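Local coordinates for NUDIX hydrolase (Alicyclobacillus acidocaldarius subsp. acidocaldarius, PDB 3QSJ), which probably hydrolyses acid anhydrides of phosphorus with the help of divalent metal ions, as Nudix enzymes do, and binds a calcium ion in this crystal, at residues A[75-80]-A[129-134]; A[54-59]-A[119-124]; A[64-69]-A[135-140]; A[70-75]-A[153-158]. All blocks are in the same frame, centred on the assembly; numbering follows the deposited sequence.

Interaction 1 (A[75-80]-A[129-134]); sequences LAVTAL and LAFDLG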
loop_
_atom_site.group_PDB
_atom_site.type_symbol
_atom_site.label_atom_id
_atom_site.label_comp_id
_atom_site.label_asym_id
_atom_site.label_seq_id
_atom_site.Cartn_x
_atom_site.Cartn_y
_atom_site.Cartn_z
ATOM N N LEU A 75 4.620 7.142 7.729
ATOM C CA LEU A 75 4.775 6.217 6.574
ATOM C C LEU A 75 3.510 5.366 6.330
ATOM O O LEU A 75 3.193 5.060 5.176
ATOM C CB LEU A 75 6.076 5.372 6.748
ATOM C CG LEU A 75 7.291 6.282 6.477
ATOM C CD1 LEU A 75 8.569 5.640 6.896
ATOM C CD2 LEU A 75 7.397 6.615 4.977
ATOM N N ALA A 76 2.745 5.058 7.401
ATOM C CA ALA A 76 1.450 4.345 7.269
ATOM C C ALA A 76 0.523 5.220 6.448
ATOM O O ALA A 76 -0.120 4.737 5.512
ATOM C CB ALA A 76 0.811 4.060 8.630
ATOM N N VAL A 77 0.529 6.506 6.738
ATOM C CA VAL A 77 -0.235 7.486 5.970
ATOM C C VAL A 77 0.227 7.534 4.514
ATOM O O VAL A 77 -0.619 7.516 3.600
ATOM C CB VAL A 77 -0.240 8.879 6.664
ATOM C CG1 VAL A 77 -0.850 9.922 5.726
ATOM C CG2 VAL A 77 -1.083 8.808 7.964
ATOM N N THR A 78 1.551 7.550 4.283
ATOM C CA THR A 78 2.094 7.555 2.909
ATOM C C THR A 78 1.472 6.379 2.176
ATOM O O THR A 78 0.984 6.525 1.084
ATOM C CB THR A 78 3.649 7.436 2.934
ATOM O OG1 THR A 78 4.181 8.564 3.642
ATOM C CG2 THR A 78 4.241 7.245 1.499
ATOM N N ALA A 79 1.498 5.206 2.789
ATOM C CA ALA A 79 0.963 3.995 2.157
ATOM C C ALA A 79 -0.533 4.101 1.831
ATOM O O ALA A 79 -0.953 3.755 0.716
ATOM C CB ALA A 79 1.252 2.788 3.036
ATOM N N LEU A 80 -1.307 4.623 2.776
ATOM C CA LEU A 80 -2.769 4.783 2.621
ATOM C C LEU A 80 -3.049 5.818 1.533
ATOM O O LEU A 80 -3.959 5.622 0.711
ATOM C CB LEU A 80 -3.360 5.213 3.960
ATOM C CG LEU A 80 -3.441 4.060 4.967
ATOM C CD1 LEU A 80 -3.504 4.612 6.402
ATOM C CD2 LEU A 80 -4.588 3.103 4.603
ATOM N N LEU A 129 -12.358 13.907 9.175
ATOM C CA LEU A 129 -11.972 12.489 9.138
ATOM C C LEU A 129 -10.469 12.270 9.320
ATOM O O LEU A 129 -9.670 13.172 9.024
ATOM C CB LEU A 129 -12.406 11.909 7.766
ATOM C CG LEU A 129 -13.901 11.916 7.463
ATOM C CD1 LEU A 129 -14.143 11.353 6.106
ATOM C CD2 LEU A 129 -14.687 11.226 8.542
ATOM N N ALA A 130 -10.065 11.023 9.684
ATOM C CA ALA A 130 -8.642 10.728 9.722
ATOM C C ALA A 130 -8.488 9.253 9.642
ATOM O O ALA A 130 -9.505 8.513 9.729
ATOM C CB ALA A 130 -7.989 11.297 11.014
ATOM N N PHE A 131 -7.232 8.816 9.488
ATOM C CA PHE A 131 -6.962 7.373 9.371
ATOM C C PHE A 131 -6.927 6.699 10.729
ATOM O O PHE A 131 -6.396 7.277 11.690
ATOM C CB PHE A 131 -5.619 7.160 8.716
ATOM C CG PHE A 131 -5.655 7.541 7.250
ATOM C CD1 PHE A 131 -6.436 6.813 6.345
ATOM C CD2 PHE A 131 -4.965 8.666 6.791
ATOM C CE1 PHE A 131 -6.414 7.091 4.981
ATOM C CE2 PHE A 131 -4.962 8.986 5.423
ATOM C CZ PHE A 131 -5.681 8.193 4.519
ATOM N N ASP A 132 -7.409 5.451 10.783
ATOM C CA ASP A 132 -7.279 4.650 12.015
ATOM C C ASP A 132 -6.032 3.790 11.707
ATOM O O ASP A 132 -6.113 2.731 11.036
ATOM C CB ASP A 132 -8.540 3.765 12.211
ATOM C CG ASP A 132 -8.371 2.843 13.426
ATOM O OD1 ASP A 132 -7.283 2.910 14.087
ATOM O OD2 ASP A 132 -9.329 2.059 13.723
ATOM N N LEU A 133 -4.884 4.234 12.207
ATOM C CA LEU A 133 -3.622 3.505 11.969
ATOM C C LEU A 133 -3.552 2.131 12.679
ATOM O O LEU A 133 -2.757 1.280 12.275
ATOM C CB LEU A 133 -2.455 4.391 12.401
ATOM C CG LEU A 133 -2.374 5.699 11.585
ATOM C CD1 LEU A 133 -1.186 6.582 12.057
ATOM C CD2 LEU A 133 -2.372 5.422 10.036
ATOM N N GLY A 134 -4.454 1.908 13.626
ATOM C CA GLY A 134 -4.571 0.650 14.340
ATOM C C GLY A 134 -4.969 -0.497 13.400
ATOM O O GLY A 134 -4.836 -1.682 13.749
#

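Interaction 2 (A[54-59]-A[119-124]); sequences AEMAKR and ALSAWL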
loop_
_atom_site.group_PDB
_atom_site.type_symbol
_atom_site.label_atom_id
_atom_site.label_comp_id
_atom_site.label_asym_id
_atom_site.label_seq_id
_atom_site.Cartn_x
_atom_site.Cartn_y
_atom_site.Cartn_z
ATOM N N ALA A 54 3.108 13.245 7.348
ATOM C CA ALA A 54 3.328 13.383 8.785
ATOM C C ALA A 54 2.279 14.322 9.397
ATOM O O ALA A 54 1.842 14.073 10.515
ATOM C CB ALA A 54 4.721 13.930 9.047
ATOM N N GLU A 55 1.778 15.297 8.622
ATOM C CA GLU A 55 0.750 16.231 9.164
ATOM C C GLU A 55 -0.561 15.455 9.442
ATOM O O GLU A 55 -1.152 15.556 10.532
ATOM C CB GLU A 55 0.470 17.358 8.170
ATOM C CG GLU A 55 1.657 18.285 7.927
ATOM C CD GLU A 55 1.313 19.491 7.078
ATOM O OE1 GLU A 55 1.022 19.311 5.872
ATOM O OE2 GLU A 55 1.343 20.618 7.617
HETATM N N MSE A 56 -0.975 14.606 8.465
HETATM C CA MSE A 56 -2.152 13.766 8.635
HETATM C C MSE A 56 -1.932 12.720 9.734
HETATM O O MSE A 56 -2.877 12.414 10.467
HETATM C CB MSE A 56 -2.489 13.036 7.320
HETATM C CG MSE A 56 -3.094 14.004 6.282
HETATM SE SE MSE A 56 -3.677 13.006 4.705
HETATM C CE MSE A 56 -1.868 13.005 3.757
ATOM N N ALA A 57 -0.691 12.248 9.902
ATOM C CA ALA A 57 -0.454 11.255 10.944
ATOM C C ALA A 57 -0.720 11.837 12.350
ATOM O O ALA A 57 -1.122 11.091 13.250
ATOM C CB ALA A 57 0.935 10.677 10.839
ATOM N N LYS A 58 -0.438 13.153 12.552
ATOM C CA LYS A 58 -0.632 13.815 13.854
ATOM C C LYS A 58 -2.164 13.992 14.164
ATOM O O LYS A 58 -2.523 14.138 15.335
ATOM C CB LYS A 58 0.145 15.133 13.884
ATOM C CG LYS A 58 1.662 14.898 13.896
ATOM C CD LYS A 58 2.419 16.217 13.867
ATOM C CE LYS A 58 3.915 16.061 14.057
ATOM N NZ LYS A 58 4.572 15.454 12.873
ATOM N N ARG A 59 -3.043 13.851 13.149
ATOM C CA ARG A 59 -4.509 13.909 13.344
ATOM C C ARG A 59 -5.122 12.506 13.371
ATOM O O ARG A 59 -6.350 12.372 13.561
ATOM C CB ARG A 59 -5.207 14.636 12.159
ATOM C CG ARG A 59 -4.504 15.872 11.705
ATOM C CD ARG A 59 -5.237 16.591 10.606
ATOM N NE ARG A 59 -4.557 17.876 10.509
ATOM C CZ ARG A 59 -3.869 18.305 9.475
ATOM N NH1 ARG A 59 -3.906 17.645 8.324
ATOM N NH2 ARG A 59 -3.247 19.474 9.532
ATOM N N ALA A 119 -3.985 17.621 -1.410
ATOM C CA ALA A 119 -5.353 17.252 -1.815
ATOM C C ALA A 119 -6.040 16.263 -0.831
ATOM O O ALA A 119 -7.208 16.460 -0.469
ATOM C CB ALA A 119 -5.352 16.654 -3.211
ATOM N N LEU A 120 -5.340 15.214 -0.427
ATOM C CA LEU A 120 -5.948 14.258 0.510
ATOM C C LEU A 120 -6.144 14.870 1.875
ATOM O O LEU A 120 -7.244 14.778 2.445
ATOM C CB LEU A 120 -5.121 12.978 0.631
ATOM C CG LEU A 120 -5.705 11.963 1.641
ATOM C CD1 LEU A 120 -7.180 11.618 1.327
ATOM C CD2 LEU A 120 -4.820 10.731 1.648
ATOM N N SER A 121 -5.105 15.550 2.404
ATOM C CA SER A 121 -5.204 16.224 3.702
ATOM C C SER A 121 -6.401 17.197 3.746
ATOM O O SER A 121 -7.182 17.181 4.715
ATOM C CB SER A 121 -3.887 16.941 3.999
ATOM O OG SER A 121 -3.975 17.651 5.215
ATOM N N ALA A 122 -6.593 17.962 2.665
ATOM C CA ALA A 122 -7.697 18.905 2.490
ATOM C C ALA A 122 -9.034 18.195 2.440
ATOM O O ALA A 122 -9.992 18.647 3.080
ATOM C CB ALA A 122 -7.499 19.706 1.209
ATOM N N TRP A 123 -9.115 17.081 1.683
ATOM C CA TRP A 123 -10.383 16.350 1.560
ATOM C C TRP A 123 -10.786 15.812 2.950
ATOM O O TRP A 123 -11.970 15.881 3.323
ATOM C CB TRP A 123 -10.227 15.196 0.531
ATOM C CG TRP A 123 -11.513 14.485 0.214
ATOM C CD1 TRP A 123 -12.366 14.753 -0.826
ATOM C CD2 TRP A 123 -12.063 13.368 0.904
ATOM N NE1 TRP A 123 -13.453 13.905 -0.772
ATOM C CE2 TRP A 123 -13.270 13.019 0.251
ATOM C CE3 TRP A 123 -11.655 12.609 2.012
ATOM C CZ2 TRP A 123 -14.072 11.968 0.687
ATOM C CZ3 TRP A 123 -12.479 11.606 2.468
ATOM C CH2 TRP A 123 -13.657 11.277 1.796
ATOM N N LEU A 124 -9.809 15.264 3.696
ATOM C CA LEU A 124 -10.109 14.715 5.022
ATOM C C LEU A 124 -10.506 15.826 6.022
ATOM O O LEU A 124 -11.443 15.647 6.805
ATOM C CB LEU A 124 -8.919 13.927 5.573
ATOM C CG LEU A 124 -8.658 12.601 4.793
ATOM C CD1 LEU A 124 -7.339 11.988 5.210
ATOM C CD2 LEU A 124 -9.799 11.551 5.096
HETATM O O HOH W 1 -6.359 15.960 7.221
#

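Interaction 3 (A[64-69]-A[135-140]); sequences PVCAED and LLRRIG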
loop_
_atom_site.group_PDB
_atom_site.type_symbol
_atom_site.label_atom_id
_atom_site.label_comp_id
_atom_site.label_asym_id
_atom_site.label_seq_id
_atom_site.Cartn_x
_atom_site.Cartn_y
_atom_site.Cartn_z
ATOM N N PRO A 64 0.080 2.167 14.203
ATOM C CA PRO A 64 0.197 0.873 13.527
ATOM C C PRO A 64 0.575 -0.259 14.479
ATOM O O PRO A 64 1.333 -0.063 15.437
ATOM C CB PRO A 64 1.255 1.135 12.414
ATOM C CG PRO A 64 1.275 2.596 12.235
ATOM C CD PRO A 64 0.995 3.184 13.611
ATOM N N VAL A 65 0.044 -1.455 14.209
ATOM C CA VAL A 65 0.389 -2.666 14.983
ATOM C C VAL A 65 1.849 -2.968 14.602
ATOM O O VAL A 65 2.203 -2.899 13.414
ATOM C CB VAL A 65 -0.567 -3.844 14.615
ATOM C CG1 VAL A 65 -0.170 -5.105 15.330
ATOM C CG2 VAL A 65 -2.011 -3.485 14.986
ATOM N N CYS A 66 2.717 -3.270 15.617
ATOM C CA CYS A 66 4.138 -3.515 15.389
ATOM C C CYS A 66 4.927 -2.295 14.857
ATOM O O CYS A 66 6.033 -2.475 14.330
ATOM C CB CYS A 66 4.369 -4.774 14.545
ATOM S SG CYS A 66 3.620 -6.255 15.249
ATOM N N ALA A 67 4.421 -1.053 15.119
ATOM C CA ALA A 67 5.198 0.176 14.913
ATOM C C ALA A 67 6.414 0.069 15.828
ATOM O O ALA A 67 6.274 -0.413 16.944
ATOM C CB ALA A 67 4.384 1.407 15.286
ATOM N N GLU A 68 7.605 0.461 15.343
ATOM C CA GLU A 68 8.836 0.401 16.144
ATOM C C GLU A 68 9.528 1.770 16.046
ATOM O O GLU A 68 10.416 2.026 16.832
ATOM C CB GLU A 68 9.851 -0.578 15.527
ATOM C CG GLU A 68 9.434 -2.022 15.311
ATOM C CD GLU A 68 10.528 -2.833 14.634
ATOM O OE1 GLU A 68 11.711 -2.424 14.682
ATOM O OE2 GLU A 68 10.209 -3.918 14.101
ATOM N N ASP A 69 9.182 2.612 15.068
ATOM C CA ASP A 69 9.905 3.873 14.905
ATOM C C ASP A 69 8.993 5.090 14.860
ATOM O O ASP A 69 7.808 4.971 14.531
ATOM C CB ASP A 69 10.732 3.762 13.604
ATOM C CG ASP A 69 11.820 2.713 13.620
ATOM O OD1 ASP A 69 12.710 2.798 14.477
ATOM O OD2 ASP A 69 11.818 1.851 12.748
ATOM N N LEU A 135 -5.524 -0.153 12.240
ATOM C CA LEU A 135 -5.946 -1.134 11.198
ATOM C C LEU A 135 -4.758 -1.553 10.307
ATOM O O LEU A 135 -4.920 -2.454 9.492
ATOM C CB LEU A 135 -7.073 -0.555 10.361
ATOM C CG LEU A 135 -8.401 -0.435 11.100
ATOM C CD1 LEU A 135 -9.436 0.259 10.175
ATOM C CD2 LEU A 135 -8.926 -1.812 11.517
ATOM N N LEU A 136 -3.580 -0.968 10.505
ATOM C CA LEU A 136 -2.383 -1.389 9.719
ATOM C C LEU A 136 -1.357 -2.044 10.583
ATOM O O LEU A 136 -1.223 -1.648 11.759
ATOM C CB LEU A 136 -1.689 -0.172 9.047
ATOM C CG LEU A 136 -2.245 0.167 7.642
ATOM C CD1 LEU A 136 -3.783 0.568 7.695
ATOM C CD2 LEU A 136 -1.502 1.410 7.150
ATOM N N ARG A 137 -0.670 -3.035 10.030
ATOM C CA ARG A 137 0.397 -3.706 10.706
ATOM C C ARG A 137 1.701 -3.415 9.952
ATOM O O ARG A 137 1.787 -3.657 8.743
ATOM C CB ARG A 137 0.118 -5.223 10.758
ATOM C CG ARG A 137 1.225 -6.038 11.382
ATOM C CD ARG A 137 1.045 -7.555 11.137
ATOM N NE ARG A 137 2.101 -8.304 11.826
ATOM C CZ ARG A 137 2.044 -8.694 13.096
ATOM N NH1 ARG A 137 0.967 -8.425 13.835
ATOM N NH2 ARG A 137 3.096 -9.314 13.666
ATOM N N ARG A 138 2.737 -2.943 10.651
ATOM C CA ARG A 138 4.056 -2.828 10.027
ATOM C C ARG A 138 4.557 -4.249 9.816
ATOM O O ARG A 138 4.636 -5.028 10.784
ATOM C CB ARG A 138 5.014 -2.024 10.933
ATOM C CG ARG A 138 6.400 -2.091 10.399
ATOM C CD ARG A 138 7.406 -1.195 11.113
ATOM N NE ARG A 138 8.770 -1.610 10.786
ATOM C CZ ARG A 138 9.848 -0.868 11.063
ATOM N NH1 ARG A 138 9.712 0.346 11.618
ATOM N NH2 ARG A 138 11.063 -1.317 10.774
ATOM N N ILE A 139 4.914 -4.597 8.536
ATOM C CA ILE A 139 5.427 -5.942 8.269
ATOM C C ILE A 139 6.857 -5.971 7.747
ATOM O O ILE A 139 7.439 -7.042 7.602
ATOM C CB ILE A 139 4.480 -6.727 7.355
ATOM C CG1 ILE A 139 4.313 -5.969 5.995
ATOM C CG2 ILE A 139 3.139 -6.913 8.078
ATOM C CD1 ILE A 139 3.498 -6.803 4.937
ATOM N N GLY A 140 7.414 -4.814 7.421
ATOM C CA GLY A 140 8.799 -4.854 6.996
ATOM C C GLY A 140 9.384 -3.515 6.662
ATOM O O GLY A 140 8.658 -2.523 6.543
HETATM O O HOH W 2 13.383 0.166 11.484
#

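Interaction 4 (A[70-75]-A[153-158]); sequences DDDPAL and DTRFFL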
loop_
_atom_site.group_PDB
_atom_site.type_symbol
_atom_site.label_atom_id
_atom_site.label_comp_id
_atom_site.label_asym_id
_atom_site.label_seq_id
_atom_site.Cartn_x
_atom_site.Cartn_y
_atom_site.Cartn_z
ATOM N N ASP A 70 9.550 6.281 15.191
ATOM C CA ASP A 70 8.710 7.477 15.251
ATOM C C ASP A 70 8.087 7.872 13.956
ATOM O O ASP A 70 7.040 8.545 13.959
ATOM C CB ASP A 70 9.439 8.652 15.901
ATOM C CG ASP A 70 9.750 8.416 17.391
ATOM O OD1 ASP A 70 8.964 7.692 18.065
ATOM O OD2 ASP A 70 10.753 8.963 17.874
ATOM N N ASP A 71 8.700 7.428 12.827
ATOM C CA ASP A 71 8.149 7.736 11.507
ATOM C C ASP A 71 7.139 6.694 10.969
ATOM O O ASP A 71 6.571 6.899 9.914
ATOM C CB ASP A 71 9.296 7.984 10.517
ATOM C CG ASP A 71 10.225 6.799 10.311
ATOM O OD1 ASP A 71 10.174 5.843 11.136
ATOM O OD2 ASP A 71 10.957 6.791 9.285
ATOM N N ASP A 72 6.852 5.627 11.725
ATOM C CA ASP A 72 5.877 4.614 11.278
ATOM C C ASP A 72 4.490 5.200 11.048
ATOM O O ASP A 72 3.888 4.905 10.018
ATOM C CB ASP A 72 5.844 3.398 12.228
ATOM C CG ASP A 72 6.939 2.412 11.884
ATOM O OD1 ASP A 72 7.258 2.255 10.647
ATOM O OD2 ASP A 72 7.490 1.782 12.828
ATOM N N PRO A 73 3.965 6.098 11.922
ATOM C CA PRO A 73 2.614 6.662 11.646
ATOM C C PRO A 73 2.623 7.456 10.356
ATOM O O PRO A 73 1.716 7.268 9.564
ATOM C CB PRO A 73 2.349 7.589 12.851
ATOM C CG PRO A 73 3.111 6.873 14.008
ATOM C CD PRO A 73 4.428 6.450 13.295
ATOM N N ALA A 74 3.619 8.323 10.129
ATOM C CA ALA A 74 3.646 9.095 8.867
ATOM C C ALA A 74 3.748 8.163 7.672
ATOM O O ALA A 74 3.070 8.391 6.680
ATOM C CB ALA A 74 4.823 10.071 8.835
ATOM N N LEU A 75 4.620 7.142 7.729
ATOM C CA LEU A 75 4.775 6.217 6.574
ATOM C C LEU A 75 3.510 5.366 6.330
ATOM O O LEU A 75 3.193 5.060 5.176
ATOM C CB LEU A 75 6.076 5.372 6.748
ATOM C CG LEU A 75 7.291 6.282 6.477
ATOM C CD1 LEU A 75 8.569 5.640 6.896
ATOM C CD2 LEU A 75 7.397 6.615 4.977
ATOM N N ASP A 153 13.932 3.606 0.695
ATOM C CA ASP A 153 13.941 2.971 2.019
ATOM C C ASP A 153 12.465 2.835 2.280
ATOM O O ASP A 153 11.791 3.836 2.583
ATOM C CB ASP A 153 14.605 3.916 3.006
ATOM C CG ASP A 153 14.667 3.415 4.424
ATOM O OD1 ASP A 153 13.935 2.475 4.755
ATOM O OD2 ASP A 153 15.454 3.965 5.199
ATOM N N THR A 154 11.923 1.631 2.036
ATOM C CA THR A 154 10.468 1.446 1.969
ATOM C C THR A 154 9.891 0.720 3.161
ATOM O O THR A 154 10.399 -0.349 3.530
ATOM C CB THR A 154 10.146 0.661 0.700
ATOM O OG1 THR A 154 10.704 1.363 -0.438
ATOM C CG2 THR A 154 8.580 0.484 0.514
ATOM N N ARG A 155 8.843 1.298 3.754
ATOM C CA ARG A 155 8.152 0.746 4.918
ATOM C C ARG A 155 6.942 -0.002 4.386
ATOM O O ARG A 155 6.161 0.576 3.655
ATOM C CB ARG A 155 7.707 1.863 5.868
ATOM C CG ARG A 155 7.661 1.438 7.361
ATOM C CD ARG A 155 9.045 1.133 7.998
ATOM N NE ARG A 155 10.019 2.187 7.751
ATOM C CZ ARG A 155 10.302 3.203 8.588
ATOM N NH1 ARG A 155 9.658 3.321 9.753
ATOM N NH2 ARG A 155 11.187 4.121 8.248
ATOM N N PHE A 156 6.763 -1.264 4.763
ATOM C CA PHE A 156 5.641 -2.072 4.276
ATOM C C PHE A 156 4.585 -2.236 5.431
ATOM O O PHE A 156 4.909 -2.596 6.557
ATOM C CB PHE A 156 6.149 -3.508 3.912
ATOM C CG PHE A 156 6.861 -3.522 2.578
ATOM C CD1 PHE A 156 6.214 -3.977 1.443
ATOM C CD2 PHE A 156 8.122 -2.945 2.440
ATOM C CE1 PHE A 156 6.841 -3.920 0.165
ATOM C CE2 PHE A 156 8.750 -2.881 1.157
ATOM C CZ PHE A 156 8.093 -3.351 0.047
ATOM N N PHE A 157 3.329 -2.034 5.087
ATOM C CA PHE A 157 2.209 -2.167 5.994
ATOM C C PHE A 157 1.234 -3.140 5.385
ATOM O O PHE A 157 1.050 -3.199 4.134
ATOM C CB PHE A 157 1.511 -0.791 6.224
ATOM C CG PHE A 157 2.422 0.128 6.985
ATOM C CD1 PHE A 157 2.489 0.069 8.380
ATOM C CD2 PHE A 157 3.204 1.057 6.315
ATOM C CE1 PHE A 157 3.331 0.942 9.086
ATOM C CE2 PHE A 157 4.067 1.906 7.023
ATOM C CZ PHE A 157 4.207 1.752 8.393
ATOM N N LEU A 158 0.542 -3.824 6.272
ATOM C CA LEU A 158 -0.503 -4.771 5.876
ATOM C C LEU A 158 -1.864 -4.293 6.443
ATOM O O LEU A 158 -1.906 -3.812 7.577
ATOM C CB LEU A 158 -0.148 -6.140 6.525
ATOM C CG LEU A 158 -1.110 -7.282 6.228
ATOM C CD1 LEU A 158 -0.837 -7.821 4.783
ATOM C CD2 LEU A 158 -0.844 -8.475 7.192
#

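Interaction 1 (A[75-80]-A[129-134])
F131 lies against L80 on the outer side of helix 72-87, the Nudix helix, which further along its length carries the calcium ligands E82 and E86. From the F131 end, CB lies 4.0 Å from L80 CD1. At CG the same methyl comes closer, and L80 CD1 then stands over one face of the ring in a CH-pi contact, 4.0 Å from the centroid of the F131 ring and 25° off its normal, displaced toward the CG and CD1 rim. Further out the leucine's stem takes over, with L80 CB 3.7 Å from F131 CE1 and 3.8 Å from F131 CZ, because the two side chains run past each other in opposite directions. V77 CG2 comes in obliquely at CD2, from the same side as L80, while CE2 meets L124 of helix 119-125 on the opposite side. An alanine at F131 would take the ring away and would probably leave L80 CD1 without its aromatic face and open a gap between the two helices. L133 fills the neighbouring position: its CG sits anti to the carbonyl carbon (chi1 -62°), which brings CD2 down to A76 CB at 3.7 Å and to L80 CD1 at 3.9 Å. From D132 to G134 the chain makes an Asx turn, in which G134 N donates to D132 OD1 over 3.0 Å from above the carboxylate plane.

Interaction 2 (A[54-59]-A[119-124])
M56, present as selenomethionine, reaches across from helix 51-58 to S121, L120 and L124 on helix 119-125. The two helix segments run side by side, their directions 24° apart and their axes 10.4 Å apart at closest, and both belong to the helical layer on the outer flank of the Nudix helix. The side chain of M56 leaves its helix stretched out, then bends at chi3 (-86°). Its CG passes S121 CB at 3.8 Å, and SE settles beside the other helix, 3.7 Å from S121 CA. L120 and L124, one turn apart, touch the selenium together: L120 through its branch carbon CG at 3.8 Å, L124 through the methyl CD1. Past the bend, CE heads for V77 of the Nudix helix, which joins this pair to the core. A thin polar link runs along the rim. S121 holds its OG opposite its own backbone N (chi1 177°), directed at R59, whose aliphatic chain is extended from CG to NE. The bond from R59 NH1 to S121 OG, at the edge of the guanidinium, is weak. A water supports it, accepting from R59 NH1 at 3.2 Å and donating to S121 O at 2.9 Å.

Interaction 3 (A[64-69]-A[135-140])
V65 pairs with R137 in a single bridge of parallel pattern, fastening the loop between helix 51-58 and the Nudix helix beside strand 137-143 of the Nudix fold's mixed sheet. V65 N donates a hydrogen bond to L136 O at 2.8 Å, in the carbonyl plane, and V65 O accepts one from R138 N, nearly in line with the carbonyl bond (C=O...N 173°). V65 also sits in a type II beta turn from P64 to A67, closed by A67 N on P64 O. The two arginines point their polar ends to different partners. R137 spends NE and NH1 on the carbonyl oxygens of L220 and M217 near the C-terminus, while C66 SG rests over one face of its guanidinium, 3.5 Å from R137 NH2. R138 extends along the loop to D69: R138 NH1 donates to D69 OD2 at 2.8 Å (N-H...O 162°), meeting it on the anti side. The same NH1 also forms a salt bridge with D72, whose OD2 accepts from the backbone N of E68 and D69. Over one face of R138 the carboxylate of E68 lies stacked, planes 7° apart and E68 CD 4.1 Å above the centre, so no N-H points at it and the attraction is probably one of charge. Water fills in at the edge, donating to D69 OD2 at 2.6 Å and accepting from R138 NH2 at 2.8 Å.

Interaction 4 (A[70-75]-A[153-158])
R155 is held by two neighbouring aspartates, D71 and D72, in a salt-bridge network. It takes D71 end-on with two nitrogens: R155 NH1 to D71 OD1 at 2.9 Å, the straighter bond (164°), and R155 NH2 to D71 OD2, also at 2.9 Å. The planes are not flush but 60° apart. NH1 has a second acceptor in D72 OD1 at 2.8 Å, reached from above a carboxylate turned almost square to the guanidinium (83°). The bends at chi2 and chi3 of R155 fold the chain so that the charged end comes over the start of the Nudix helix. Here strand 151-160 of the mixed sheet meets the first turn of that helix, as helix and sheet pack in the Nudix fold. L75, one turn on, lays its CD1 over one guanidinium face, 3.3 Å from R155 NH2. A methionine in place of R155 would lack the guanidinium and would probably leave D71 without its two-nitrogen grip and D72 OD1 without its partner, though D72 would keep R138. Two residues along the strand, F157 slips under the helix: its CZ lies 3.6 Å from D72 O, and its CE2 4.0 Å from L75 CB.

Overall arrangement
Interactions 1 and 4 share helix 72-87: interaction 4 uses its first turn and interaction 1 the turns after it, their centres about 10 Å apart and L75 in both segments. From there the contacts fan out. Interaction 2, about 9 Å from interaction 1 between centres, adds helices 51-58 and 119-125 outside, whereas interactions 3 and 4, about 7 Å apart, reach the adjacent strands 137-143 and 151-160 of the sheet. Interactions 2 and 3 do not touch. Along the chain the first segments come in the order 2, 3, 4, 1 and the second ones 2, 1, 3, 4. Together they seat the helix bearing calcium ligands E82 and E86 between sheet and helical layer.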